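Long-range contacts in Serine/threonine protein kinase (Mycobacterium tuberculosis, PDB 4ESQ), which probably phosphorylates serine and threonine residues of proteins as a membrane receptor kinase, the part described here being its extracellular sensor domain: residues T142-Q147 against E154-M159; N112-T117 against A132-S137; A22-S27 against H84-A89; G66-N71 against A92-D97. All coordinates share one frame; numbering follows the deposited sequence.

Interaction 1. Residues T142-Q147 against E154-M159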
loop_
_atom_site.group_PDB
_atom_site.type_symbol
_atom_site.label_atom_id
_atom_site.label_comp_id
_atom_site.label_asym_id
_atom_site.label_seq_id
_atom_site.Cartn_x
_atom_site.Cartn_y
_atom_site.Cartn_z
ATOM N N THR A 142 -8.504 -3.003 4.335
ATOM C CA THR A 142 -7.998 -1.658 4.575
ATOM C C THR A 142 -7.833 -1.435 6.069
ATOM O O THR A 142 -8.497 -2.078 6.883
ATOM C CB THR A 142 -8.933 -0.551 4.033
ATOM O OG1 THR A 142 -10.181 -0.585 4.737
ATOM C CG2 THR A 142 -9.181 -0.719 2.534
ATOM N N VAL A 143 -6.951 -0.518 6.426
ATOM C CA VAL A 143 -6.816 -0.109 7.818
ATOM C C VAL A 143 -6.224 1.286 7.847
ATOM O O VAL A 143 -5.366 1.614 7.027
ATOM C CB VAL A 143 -5.948 -1.104 8.653
ATOM C CG1 VAL A 143 -4.498 -1.097 8.175
ATOM C CG2 VAL A 143 -6.020 -0.763 10.151
ATOM N N ILE A 144 -6.703 2.111 8.774
ATOM C CA ILE A 144 -6.173 3.456 8.945
ATOM C C ILE A 144 -5.228 3.499 10.140
ATOM O O ILE A 144 -5.542 2.980 11.207
ATOM C CB ILE A 144 -7.316 4.475 9.115
ATOM C CG1 ILE A 144 -8.091 4.605 7.803
ATOM C CG2 ILE A 144 -6.775 5.831 9.524
ATOM C CD1 ILE A 144 -9.370 5.385 7.951
ATOM N N ASP A 145 -4.052 4.084 9.949
ATOM C CA ASP A 145 -3.133 4.268 11.065
ATOM C C ASP A 145 -2.872 5.749 11.276
ATOM O O ASP A 145 -2.837 6.526 10.330
ATOM C CB ASP A 145 -1.832 3.501 10.858
ATOM C CG ASP A 145 -1.340 3.575 9.448
ATOM O OD1 ASP A 145 -1.382 4.682 8.873
ATOM O OD2 ASP A 145 -0.931 2.526 8.903
ATOM N N THR A 146 -2.698 6.131 12.527
ATOM C CA THR A 146 -2.647 7.540 12.886
ATOM C C THR A 146 -1.345 7.820 13.606
ATOM O O THR A 146 -1.022 7.143 14.584
ATOM C CB THR A 146 -3.822 7.888 13.812
ATOM O OG1 THR A 146 -5.057 7.558 13.158
ATOM C CG2 THR A 146 -3.803 9.365 14.188
ATOM N N GLN A 147 -0.587 8.801 13.122
ATOM C CA GLN A 147 0.692 9.124 13.745
ATOM C C GLN A 147 0.467 9.971 14.993
ATOM O O GLN A 147 -0.313 10.917 14.975
ATOM C CB GLN A 147 1.630 9.855 12.774
ATOM C CG GLN A 147 2.937 10.300 13.446
ATOM C CD GLN A 147 4.000 10.809 12.478
ATOM O OE1 GLN A 147 3.694 11.321 11.407
ATOM N NE2 GLN A 147 5.263 10.660 12.862
ATOM N N GLU A 154 -2.396 10.990 9.043
ATOM C CA GLU A 154 -2.842 9.600 9.057
ATOM C C GLU A 154 -2.550 8.936 7.731
ATOM O O GLU A 154 -2.297 9.615 6.748
ATOM C CB GLU A 154 -4.347 9.523 9.330
ATOM C CG GLU A 154 -4.754 9.977 10.716
ATOM C CD GLU A 154 -6.245 9.836 10.951
ATOM O OE1 GLU A 154 -7.024 10.520 10.248
ATOM O OE2 GLU A 154 -6.638 9.043 11.836
ATOM N N CYS A 155 -2.570 7.606 7.712
ATOM C CA CYS A 155 -2.440 6.864 6.457
ATOM C C CYS A 155 -3.518 5.808 6.402
ATOM O O CYS A 155 -3.862 5.217 7.420
ATOM C CB CYS A 155 -1.079 6.185 6.349
ATOM S SG CYS A 155 0.331 7.296 6.267
ATOM N N GLN A 156 -4.066 5.570 5.216
ATOM C CA GLN A 156 -4.868 4.369 5.025
ATOM C C GLN A 156 -4.097 3.378 4.174
ATOM O O GLN A 156 -3.576 3.728 3.105
ATOM C CB GLN A 156 -6.215 4.662 4.367
ATOM C CG GLN A 156 -7.117 3.418 4.318
ATOM C CD GLN A 156 -8.336 3.591 3.433
ATOM O OE1 GLN A 156 -8.251 4.189 2.364
ATOM N NE2 GLN A 156 -9.479 3.057 3.875
ATOM N N ARG A 157 -3.999 2.149 4.673
ATOM C CA ARG A 157 -3.440 1.047 3.900
ATOM C C ARG A 157 -4.586 0.324 3.203
ATOM O O ARG A 157 -5.657 0.130 3.787
ATOM C CB ARG A 157 -2.693 0.067 4.816
ATOM C CG ARG A 157 -1.365 0.593 5.369
ATOM C CD ARG A 157 -0.254 0.527 4.334
ATOM N NE ARG A 157 0.276 -0.823 4.130
ATOM C CZ ARG A 157 0.087 -1.551 3.034
ATOM N NH1 ARG A 157 -0.654 -1.074 2.030
ATOM N NH2 ARG A 157 0.632 -2.761 2.938
ATOM N N ALA A 158 -4.377 -0.070 1.953
ATOM C CA ALA A 158 -5.355 -0.917 1.277
ATOM C C ALA A 158 -4.619 -1.982 0.493
ATOM O O ALA A 158 -3.605 -1.705 -0.149
ATOM C CB ALA A 158 -6.236 -0.101 0.350
ATOM N N MET A 159 -5.129 -3.204 0.553
ATOM C CA MET A 159 -4.582 -4.278 -0.263
ATOM C C MET A 159 -5.727 -5.034 -0.895
ATOM O O MET A 159 -6.750 -5.280 -0.254
ATOM C CB MET A 159 -3.731 -5.237 0.576
ATOM C CG MET A 159 -3.167 -6.414 -0.217
ATOM S SD MET A 159 -2.081 -7.468 0.775
ATOM C CE MET A 159 -0.714 -6.346 1.074
HETATM O O HOH W 1 -9.989 1.548 6.605
#
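Glu154 meets Thr146 at the loop end of the beta hairpin, their side chains running alongside each other in the same direction. Thr146 OG1 donates to the anti lone pair of Glu154 OE2, on the side away from the other oxygen; at 2.5 Å the distance is unusually short and should be read with caution. Glu154 CG rests 3.7 Å from Thr146 CG2. Cys155 forms a hydrogen-bonded antiparallel pair with Asp145: Cys155 N reaches Asp145 O at 2.8 Å, and Asp145 N returns to Cys155 O. With chi1 at 41°, Asp145 holds its carboxylate over this strand, where OD1 lies 3.0 Å from Cys155 CB; Cys155 SG itself is tied to Cys172 on the next strand. On the other face of the sheet, Gln156 lays its CG 3.8 Å from Ile144 CG1. Its NE2 shares a water with Thr142 OG1, and its amide also bonds to Asn178 and Gly181. Arg157 pairs with Val143 through Arg157 N to Val143 O (2.8 Å, 163° at the hydrogen), then bends at chi2 and chi3 to take its guanidinium away to Asp168 and Gly52. Ala158 CB packs on Thr142 CG2 at 3.7 Å. Four backbone bonds thus fix the register, while the buried polar ends of Gln156 and Arg157 link the hairpin to its surroundings.

Interaction 2. Residues N112-T117 against A132-S137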
loop_
_atom_site.group_PDB
_atom_site.type_symbol
_atom_site.label_atom_id
_atom_site.label_comp_id
_atom_site.label_asym_id
_atom_site.label_seq_id
_atom_site.Cartn_x
_atom_site.Cartn_y
_atom_site.Cartn_z
ATOM N N ASN A 112 -4.128 -8.698 13.756
ATOM C CA ASN A 112 -3.404 -8.723 15.020
ATOM C C ASN A 112 -2.780 -7.371 15.355
ATOM O O ASN A 112 -2.259 -7.174 16.460
ATOM C CB ASN A 112 -2.329 -9.813 15.003
ATOM C CG ASN A 112 -2.916 -11.211 15.075
ATOM O OD1 ASN A 112 -3.920 -11.443 15.755
ATOM N ND2 ASN A 112 -2.290 -12.150 14.376
ATOM N N CYS A 113 -2.824 -6.447 14.398
ATOM C CA CYS A 113 -2.350 -5.087 14.622
ATOM C C CYS A 113 -3.496 -4.138 14.961
ATOM O O CYS A 113 -3.276 -3.084 15.562
ATOM C CB CYS A 113 -1.606 -4.578 13.384
ATOM S SG CYS A 113 -0.219 -5.632 12.923
ATOM N N ALA A 114 -4.713 -4.522 14.577
ATOM C CA ALA A 114 -5.894 -3.672 14.740
ATOM C C ALA A 114 -6.091 -3.206 16.176
ATOM O O ALA A 114 -5.963 -3.992 17.111
ATOM C CB ALA A 114 -7.139 -4.409 14.265
ATOM N N GLY A 115 -6.408 -1.927 16.345
ATOM C CA GLY A 115 -6.706 -1.391 17.661
ATOM C C GLY A 115 -5.511 -1.305 18.599
ATOM O O GLY A 115 -5.680 -1.234 19.816
ATOM N N LYS A 116 -4.309 -1.291 18.031
ATOM C CA LYS A 116 -3.079 -1.210 18.820
ATOM C C LYS A 116 -2.187 -0.051 18.388
ATOM O O LYS A 116 -2.228 0.393 17.243
ATOM C CB LYS A 116 -2.286 -2.517 18.715
ATOM C CG LYS A 116 -3.022 -3.743 19.212
ATOM C CD LYS A 116 -2.151 -4.986 19.075
ATOM C CE LYS A 116 -2.897 -6.243 19.480
ATOM N NZ LYS A 116 -2.000 -7.428 19.404
ATOM N N THR A 117 -1.383 0.450 19.322
ATOM C CA THR A 117 -0.341 1.403 18.984
ATOM C C THR A 117 0.991 0.660 18.907
ATOM O O THR A 117 1.292 -0.163 19.767
ATOM C CB THR A 117 -0.252 2.542 20.023
ATOM O OG1 THR A 117 -1.521 3.197 20.131
ATOM C CG2 THR A 117 0.802 3.566 19.607
ATOM N N ALA A 132 -6.514 1.601 13.506
ATOM C CA ALA A 132 -7.947 1.424 13.706
ATOM C C ALA A 132 -8.285 -0.047 13.479
ATOM O O ALA A 132 -7.399 -0.906 13.500
ATOM C CB ALA A 132 -8.722 2.316 12.749
ATOM N N ASP A 133 -9.556 -0.356 13.256
ATOM C CA ASP A 133 -9.916 -1.731 12.933
ATOM C C ASP A 133 -9.734 -2.010 11.438
ATOM O O ASP A 133 -9.775 -1.103 10.610
ATOM C CB ASP A 133 -11.343 -2.061 13.384
ATOM C CG ASP A 133 -11.427 -2.399 14.869
ATOM O OD1 ASP A 133 -10.367 -2.506 15.529
ATOM O OD2 ASP A 133 -12.554 -2.572 15.377
ATOM N N VAL A 134 -9.494 -3.270 11.105
ATOM C CA VAL A 134 -9.373 -3.664 9.714
ATOM C C VAL A 134 -10.752 -3.666 9.073
ATOM O O VAL A 134 -11.709 -4.225 9.618
ATOM C CB VAL A 134 -8.733 -5.064 9.567
ATOM C CG1 VAL A 134 -8.772 -5.507 8.117
ATOM C CG2 VAL A 134 -7.302 -5.053 10.080
ATOM N N LYS A 135 -10.856 -3.008 7.926
ATOM C CA LYS A 135 -12.123 -2.912 7.213
ATOM C C LYS A 135 -11.996 -3.459 5.806
ATOM O O LYS A 135 -11.023 -4.146 5.481
ATOM C CB LYS A 135 -12.622 -1.465 7.186
ATOM C CG LYS A 135 -12.994 -0.941 8.562
ATOM C CD LYS A 135 -13.564 0.468 8.491
ATOM C CE LYS A 135 -14.119 0.887 9.841
ATOM N NZ LYS A 135 -14.680 2.267 9.796
ATOM N N GLY A 136 -12.987 -3.153 4.976
ATOM C CA GLY A 136 -13.014 -3.648 3.613
ATOM C C GLY A 136 -13.879 -4.889 3.488
ATOM O O GLY A 136 -14.266 -5.496 4.485
ATOM N N SER A 137 -14.171 -5.262 2.248
ATOM C CA SER A 137 -14.948 -6.460 1.944
ATOM C C SER A 137 -14.153 -7.275 0.925
ATOM O O SER A 137 -13.458 -6.707 0.085
ATOM C CB SER A 137 -16.320 -6.071 1.388
ATOM O OG SER A 137 -17.106 -7.203 1.069
#
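Gly115 and Ala132 make the one hydrogen bond between the two loops. Gly115 N donates a hydrogen bond to Ala132 O at 3.2 Å, with 146° at the hydrogen and the donor standing 61° out of the carbonyl plane, so the bond does not follow a lone pair of that oxygen. The same oxygen takes a CA-H...O contact from Ala114 CA at 3.4 Å. Both donors sit in the middle of a type II beta turn from Cys113 to Lys116, and the positive phi of Gly115 (69°) is what its third position requires. The turn leads from helix 96-111 into strand 117-122; the other loop leaves strand 125-131, the hairpin partner of that strand, on its way to strand 141-147. Inside the turn, a weak bond from Lys116 N to Cys113 O closes the bend, and the extended Lys116 side chain returns its NZ to Asn112 O at 3.0 Å. Apolar contact is slight: Ala114 CB lies 4.2 Å from Val134 CG2. Asp133 points its CB away, yet its carboxylate swings back until OD1 is 4.0 Å from Ala114 CB. Covalently, a disulfide ties Cys113, the first residue of the turn, to Cys50.

Interaction 3. Residues A22-S27 against H84-A89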
loop_
_atom_site.group_PDB
_atom_site.type_symbol
_atom_site.label_atom_id
_atom_site.label_comp_id
_atom_site.label_asym_id
_atom_site.label_seq_id
_atom_site.Cartn_x
_atom_site.Cartn_y
_atom_site.Cartn_z
ATOM N N ALA A 22 -6.825 13.436 -8.315
ATOM C CA ALA A 22 -8.277 13.438 -8.189
ATOM C C ALA A 22 -8.736 12.713 -6.931
ATOM O O ALA A 22 -9.651 13.164 -6.245
ATOM C CB ALA A 22 -8.920 12.815 -9.432
ATOM N N VAL A 23 -8.106 11.587 -6.621
ATOM C CA VAL A 23 -8.494 10.847 -5.427
ATOM C C VAL A 23 -8.115 11.642 -4.179
ATOM O O VAL A 23 -8.899 11.741 -3.225
ATOM C CB VAL A 23 -7.858 9.438 -5.380
ATOM C CG1 VAL A 23 -8.014 8.819 -3.977
ATOM C CG2 VAL A 23 -8.475 8.537 -6.444
ATOM N N MET A 24 -6.929 12.234 -4.198
ATOM C CA MET A 24 -6.372 12.852 -2.996
ATOM C C MET A 24 -6.873 14.275 -2.737
ATOM O O MET A 24 -6.667 14.817 -1.652
ATOM C CB MET A 24 -4.835 12.847 -3.031
ATOM C CG MET A 24 -4.191 11.456 -2.970
ATOM S SD MET A 24 -4.857 10.369 -1.683
ATOM C CE MET A 24 -4.265 11.194 -0.212
ATOM N N GLY A 25 -7.525 14.883 -3.725
ATOM C CA GLY A 25 -7.978 16.250 -3.559
ATOM C C GLY A 25 -6.865 17.255 -3.783
ATOM O O GLY A 25 -6.804 18.296 -3.125
ATOM N N SER A 26 -5.981 16.943 -4.724
ATOM C CA SER A 26 -4.846 17.802 -5.046
ATOM C C SER A 26 -4.838 18.139 -6.531
ATOM O O SER A 26 -5.575 17.544 -7.311
ATOM C CB SER A 26 -3.539 17.089 -4.670
ATOM O OG SER A 26 -2.406 17.898 -4.922
ATOM N N SER A 27 -3.997 19.093 -6.920
ATOM C CA SER A 27 -3.770 19.407 -8.326
ATOM C C SER A 27 -2.277 19.476 -8.623
ATOM O O SER A 27 -1.881 19.913 -9.704
ATOM C CB SER A 27 -4.396 20.765 -8.689
ATOM O OG SER A 27 -5.813 20.706 -8.700
ATOM N N HIS A 84 -0.331 15.743 0.892
ATOM C CA HIS A 84 -0.770 14.399 0.507
ATOM C C HIS A 84 0.420 13.553 0.068
ATOM O O HIS A 84 1.388 14.071 -0.487
ATOM C CB HIS A 84 -1.766 14.482 -0.649
ATOM C CG HIS A 84 -2.928 15.387 -0.382
ATOM N ND1 HIS A 84 -3.005 16.665 -0.891
ATOM C CD2 HIS A 84 -4.054 15.204 0.346
ATOM C CE1 HIS A 84 -4.135 17.227 -0.498
ATOM N NE2 HIS A 84 -4.788 16.362 0.259
ATOM N N TRP A 85 0.340 12.246 0.295
ATOM C CA TRP A 85 1.432 11.346 -0.059
ATOM C C TRP A 85 0.840 9.987 -0.392
ATOM O O TRP A 85 0.039 9.461 0.380
ATOM C CB TRP A 85 2.384 11.226 1.131
ATOM C CG TRP A 85 3.657 10.470 0.902
ATOM C CD1 TRP A 85 4.868 10.988 0.514
ATOM C CD2 TRP A 85 3.866 9.064 1.088
ATOM N NE1 TRP A 85 5.810 9.982 0.438
ATOM C CE2 TRP A 85 5.218 8.796 0.788
ATOM C CE3 TRP A 85 3.036 8.004 1.475
ATOM C CZ2 TRP A 85 5.759 7.506 0.851
ATOM C CZ3 TRP A 85 3.581 6.729 1.551
ATOM C CH2 TRP A 85 4.928 6.493 1.234
ATOM N N VAL A 86 1.214 9.426 -1.542
ATOM C CA VAL A 86 0.671 8.136 -1.948
ATOM C C VAL A 86 1.782 7.212 -2.388
ATOM O O VAL A 86 2.645 7.608 -3.169
ATOM C CB VAL A 86 -0.331 8.289 -3.111
ATOM C CG1 VAL A 86 -0.597 6.930 -3.797
ATOM C CG2 VAL A 86 -1.617 8.939 -2.618
ATOM N N ASN A 87 1.759 5.983 -1.886
ATOM C CA ASN A 87 2.630 4.926 -2.376
ATOM C C ASN A 87 1.698 3.858 -2.942
ATOM O O ASN A 87 0.913 3.257 -2.199
ATOM C CB ASN A 87 3.482 4.347 -1.242
ATOM C CG ASN A 87 4.564 3.369 -1.733
ATOM O OD1 ASN A 87 4.581 2.952 -2.889
ATOM N ND2 ASN A 87 5.472 3.005 -0.834
ATOM N N GLN A 88 1.754 3.662 -4.255
ATOM C CA GLN A 88 0.922 2.662 -4.916
ATOM C C GLN A 88 1.815 1.645 -5.586
ATOM O O GLN A 88 2.791 2.004 -6.233
ATOM C CB GLN A 88 -0.009 3.304 -5.955
ATOM C CG GLN A 88 0.679 4.310 -6.866
ATOM C CD GLN A 88 -0.151 4.646 -8.101
ATOM O OE1 GLN A 88 -1.058 3.909 -8.482
ATOM N NE2 GLN A 88 0.187 5.746 -8.745
ATOM N N ALA A 89 1.486 0.371 -5.420
ATOM C CA ALA A 89 2.287 -0.687 -6.015
ATOM C C ALA A 89 1.417 -1.853 -6.448
ATOM O O ALA A 89 0.375 -2.127 -5.846
ATOM C CB ALA A 89 3.334 -1.169 -5.029
#
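His84 and Met24 provide most of the buried surface, and the two side chains run antiparallel alongside one another. The imidazole lies beneath the end of helix 17-24, with Met24 O over one of its faces. Although His84 NE2 is 3.1 Å from Met24 O, the poor angle rules out a hydrogen bond; the carbonyl meets the ring from above. Met24 CB, 4.1 Å from His84 CG, begins the side chain's path, and bends at chi2 (-47°) and chi3 fold the rest so that the terminal CE comes back within 4.1 Å of His84 CD2. Between these two points the thioether turns to the third residue, Val86, whose CG2 lies 3.6 Å from Met24 CG and 3.7 Å from Met24 SD. Ser26 adds its CB at 3.8 Å from His84 ND1. That nitrogen is held by Glu77, whose same carboxylate oxygen also bonds Ser26 OG, so one acid fixes both the ring and the loop. Gly25, with positive phi, is the first residue to leave the helix and turns the chain toward Ser26. The contact therefore seats the C-terminal end of helix 17-24 against the His84-Val86 part of strand 84-92, beside helix 179-192, whose Gln179 touches Met24, and on the sheet where strand 69-76 pairs with Val86.

Interaction 4. Residues G66-N71 against A92-D97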
loop_
_atom_site.group_PDB
_atom_site.type_symbol
_atom_site.label_atom_id
_atom_site.label_comp_id
_atom_site.label_asym_id
_atom_site.label_seq_id
_atom_site.Cartn_x
_atom_site.Cartn_y
_atom_site.Cartn_z
ATOM N N GLY A 66 6.659 -15.910 -3.228
ATOM C CA GLY A 66 6.588 -16.350 -4.610
ATOM C C GLY A 66 6.341 -15.249 -5.630
ATOM O O GLY A 66 6.195 -15.527 -6.826
ATOM N N TYR A 67 6.316 -13.997 -5.177
ATOM C CA TYR A 67 6.102 -12.890 -6.099
ATOM C C TYR A 67 7.209 -12.879 -7.154
ATOM O O TYR A 67 8.335 -13.292 -6.887
ATOM C CB TYR A 67 6.058 -11.552 -5.358
ATOM C CG TYR A 67 7.417 -10.994 -5.003
ATOM C CD1 TYR A 67 8.045 -11.348 -3.814
ATOM C CD2 TYR A 67 8.066 -10.100 -5.849
ATOM C CE1 TYR A 67 9.295 -10.840 -3.486
ATOM C CE2 TYR A 67 9.319 -9.584 -5.525
ATOM C CZ TYR A 67 9.925 -9.966 -4.341
ATOM O OH TYR A 67 11.163 -9.460 -3.992
ATOM N N THR A 68 6.886 -12.407 -8.350
ATOM C CA THR A 68 7.861 -12.411 -9.437
ATOM C C THR A 68 8.339 -11.012 -9.813
ATOM O O THR A 68 9.441 -10.846 -10.354
ATOM C CB THR A 68 7.292 -13.118 -10.668
ATOM O OG1 THR A 68 6.098 -12.448 -11.094
ATOM C CG2 THR A 68 6.954 -14.564 -10.319
ATOM N N ALA A 69 7.516 -10.005 -9.533
ATOM C CA ALA A 69 7.854 -8.643 -9.918
ATOM C C ALA A 69 7.000 -7.647 -9.152
ATOM O O ALA A 69 5.899 -7.966 -8.728
ATOM C CB ALA A 69 7.674 -8.449 -11.419
ATOM N N ILE A 70 7.528 -6.445 -8.970
ATOM C CA ILE A 70 6.788 -5.366 -8.312
ATOM C C ILE A 70 7.001 -4.067 -9.086
ATOM O O ILE A 70 8.106 -3.786 -9.564
ATOM C CB ILE A 70 7.212 -5.218 -6.812
ATOM C CG1 ILE A 70 6.535 -4.016 -6.129
ATOM C CG2 ILE A 70 8.731 -5.139 -6.683
ATOM C CD1 ILE A 70 7.318 -2.690 -6.229
ATOM N N ASN A 71 5.935 -3.286 -9.235
ATOM C CA ASN A 71 6.058 -1.961 -9.825
ATOM C C ASN A 71 5.276 -0.956 -9.003
ATOM O O ASN A 71 4.099 -1.170 -8.700
ATOM C CB ASN A 71 5.581 -1.955 -11.284
ATOM C CG ASN A 71 6.084 -0.742 -12.068
ATOM O OD1 ASN A 71 5.415 0.289 -12.145
ATOM N ND2 ASN A 71 7.267 -0.873 -12.667
ATOM N N ALA A 92 3.206 -8.874 -9.067
ATOM C CA ALA A 92 2.817 -10.029 -9.875
ATOM C C ALA A 92 3.217 -11.318 -9.183
ATOM O O ALA A 92 4.279 -11.398 -8.572
ATOM C CB ALA A 92 3.456 -9.965 -11.250
ATOM N N PHE A 93 2.350 -12.319 -9.295
ATOM C CA PHE A 93 2.618 -13.664 -8.809
ATOM C C PHE A 93 2.406 -14.616 -9.977
ATOM O O PHE A 93 1.799 -14.248 -10.968
ATOM C CB PHE A 93 1.654 -14.012 -7.679
ATOM C CG PHE A 93 1.948 -13.293 -6.394
ATOM C CD1 PHE A 93 1.529 -11.985 -6.198
ATOM C CD2 PHE A 93 2.643 -13.935 -5.383
ATOM C CE1 PHE A 93 1.802 -11.326 -5.007
ATOM C CE2 PHE A 93 2.924 -13.284 -4.193
ATOM C CZ PHE A 93 2.500 -11.970 -4.005
ATOM N N PRO A 94 2.919 -15.846 -9.868
ATOM C CA PRO A 94 2.778 -16.785 -10.987
ATOM C C PRO A 94 1.325 -17.164 -11.253
ATOM O O PRO A 94 0.948 -17.389 -12.402
ATOM C CB PRO A 94 3.568 -18.008 -10.524
ATOM C CG PRO A 94 4.510 -17.490 -9.499
ATOM C CD PRO A 94 3.821 -16.346 -8.823
ATOM N N THR A 95 0.522 -17.215 -10.195
ATOM C CA THR A 95 -0.870 -17.631 -10.290
ATOM C C THR A 95 -1.751 -16.785 -9.389
ATOM O O THR A 95 -1.268 -16.147 -8.452
ATOM C CB THR A 95 -1.040 -19.081 -9.828
ATOM O OG1 THR A 95 -0.595 -19.194 -8.470
ATOM C CG2 THR A 95 -0.213 -20.029 -10.706
ATOM N N ALA A 96 -3.046 -16.796 -9.682
ATOM C CA ALA A 96 -4.054 -16.209 -8.811
ATOM C C ALA A 96 -3.982 -16.805 -7.406
ATOM O O ALA A 96 -4.074 -16.083 -6.423
ATOM C CB ALA A 96 -5.440 -16.412 -9.402
ATOM N N ASP A 97 -3.807 -18.121 -7.315
ATOM C CA ASP A 97 -3.728 -18.798 -6.022
ATOM C C ASP A 97 -2.675 -18.192 -5.088
ATOM O O ASP A 97 -2.942 -17.953 -3.907
ATOM C CB ASP A 97 -3.454 -20.293 -6.207
ATOM C CG ASP A 97 -4.627 -21.027 -6.818
ATOM O OD1 ASP A 97 -5.696 -20.398 -6.982
ATOM O OD2 ASP A 97 -4.489 -22.229 -7.124
#
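Phe93 and Tyr67 meet through an aromatic face and a methylene group rather than ring on ring. From its CB, the Phe93 side chain is set by chi1 of -73°, with CG anti to the carbonyl carbon, and the ring swings toward segment 66-71. CG lies 4.2 Å from Tyr67 CA. Next round the ring, CD2 approaches Tyr67 N and Gly66 C, and CE2 comes to 3.6 Å from Tyr67 N. At the tip, CZ reaches Tyr67 CB at 3.8 Å. Tyr67 CB makes a CH-pi contact over the face of the Phe93 ring, 21° off the normal, while the phenol ring leads away. Beside this, the backbone closes a short antiparallel pairing: Ala92 N bonds to Ala69 O at 2.9 Å, and Thr68 N to Ala92 O at 2.8 Å, nearly straight at 173°. Thr68 OG1 adds a weak bond to the same oxygen, and Thr68 CG2 packs against Pro94 CG. Phe93 also packs on Phe102 of helix 96-111, and Thr95 is the N-cap of that helix. The chemistry is thus divided: Thr68 N and, weakly, OG1 share Ala92 O while Ala92 N holds Ala69 O, and the phenylalanine face adds apolar and CH-pi packing against Tyr67.

In the fold
From the N terminus, helix 17-24 comes first, and interaction 3 closes a long loop of 56 residues by bringing its end to strand 84-92. Interaction 4 crosses it: residues 66-71 open inside that loop, and residues 92-97 close beyond it, binding the far end of the neighbouring strands 69-76 and 84-92 to the start of helix 96-111. The two touch where Ala89 CB packs on Asn71 O. Interaction 2 then follows in series, spanning a beta hairpin, and interaction 1 forms the hairpin of strands 141-147 and 154-162. These last two are joined directly by the backbone, Thr142 O to Lys135 N and Ile144 O to Ala132 N. Interactions 1, 3 and 4 all reach one antiparallel sheet.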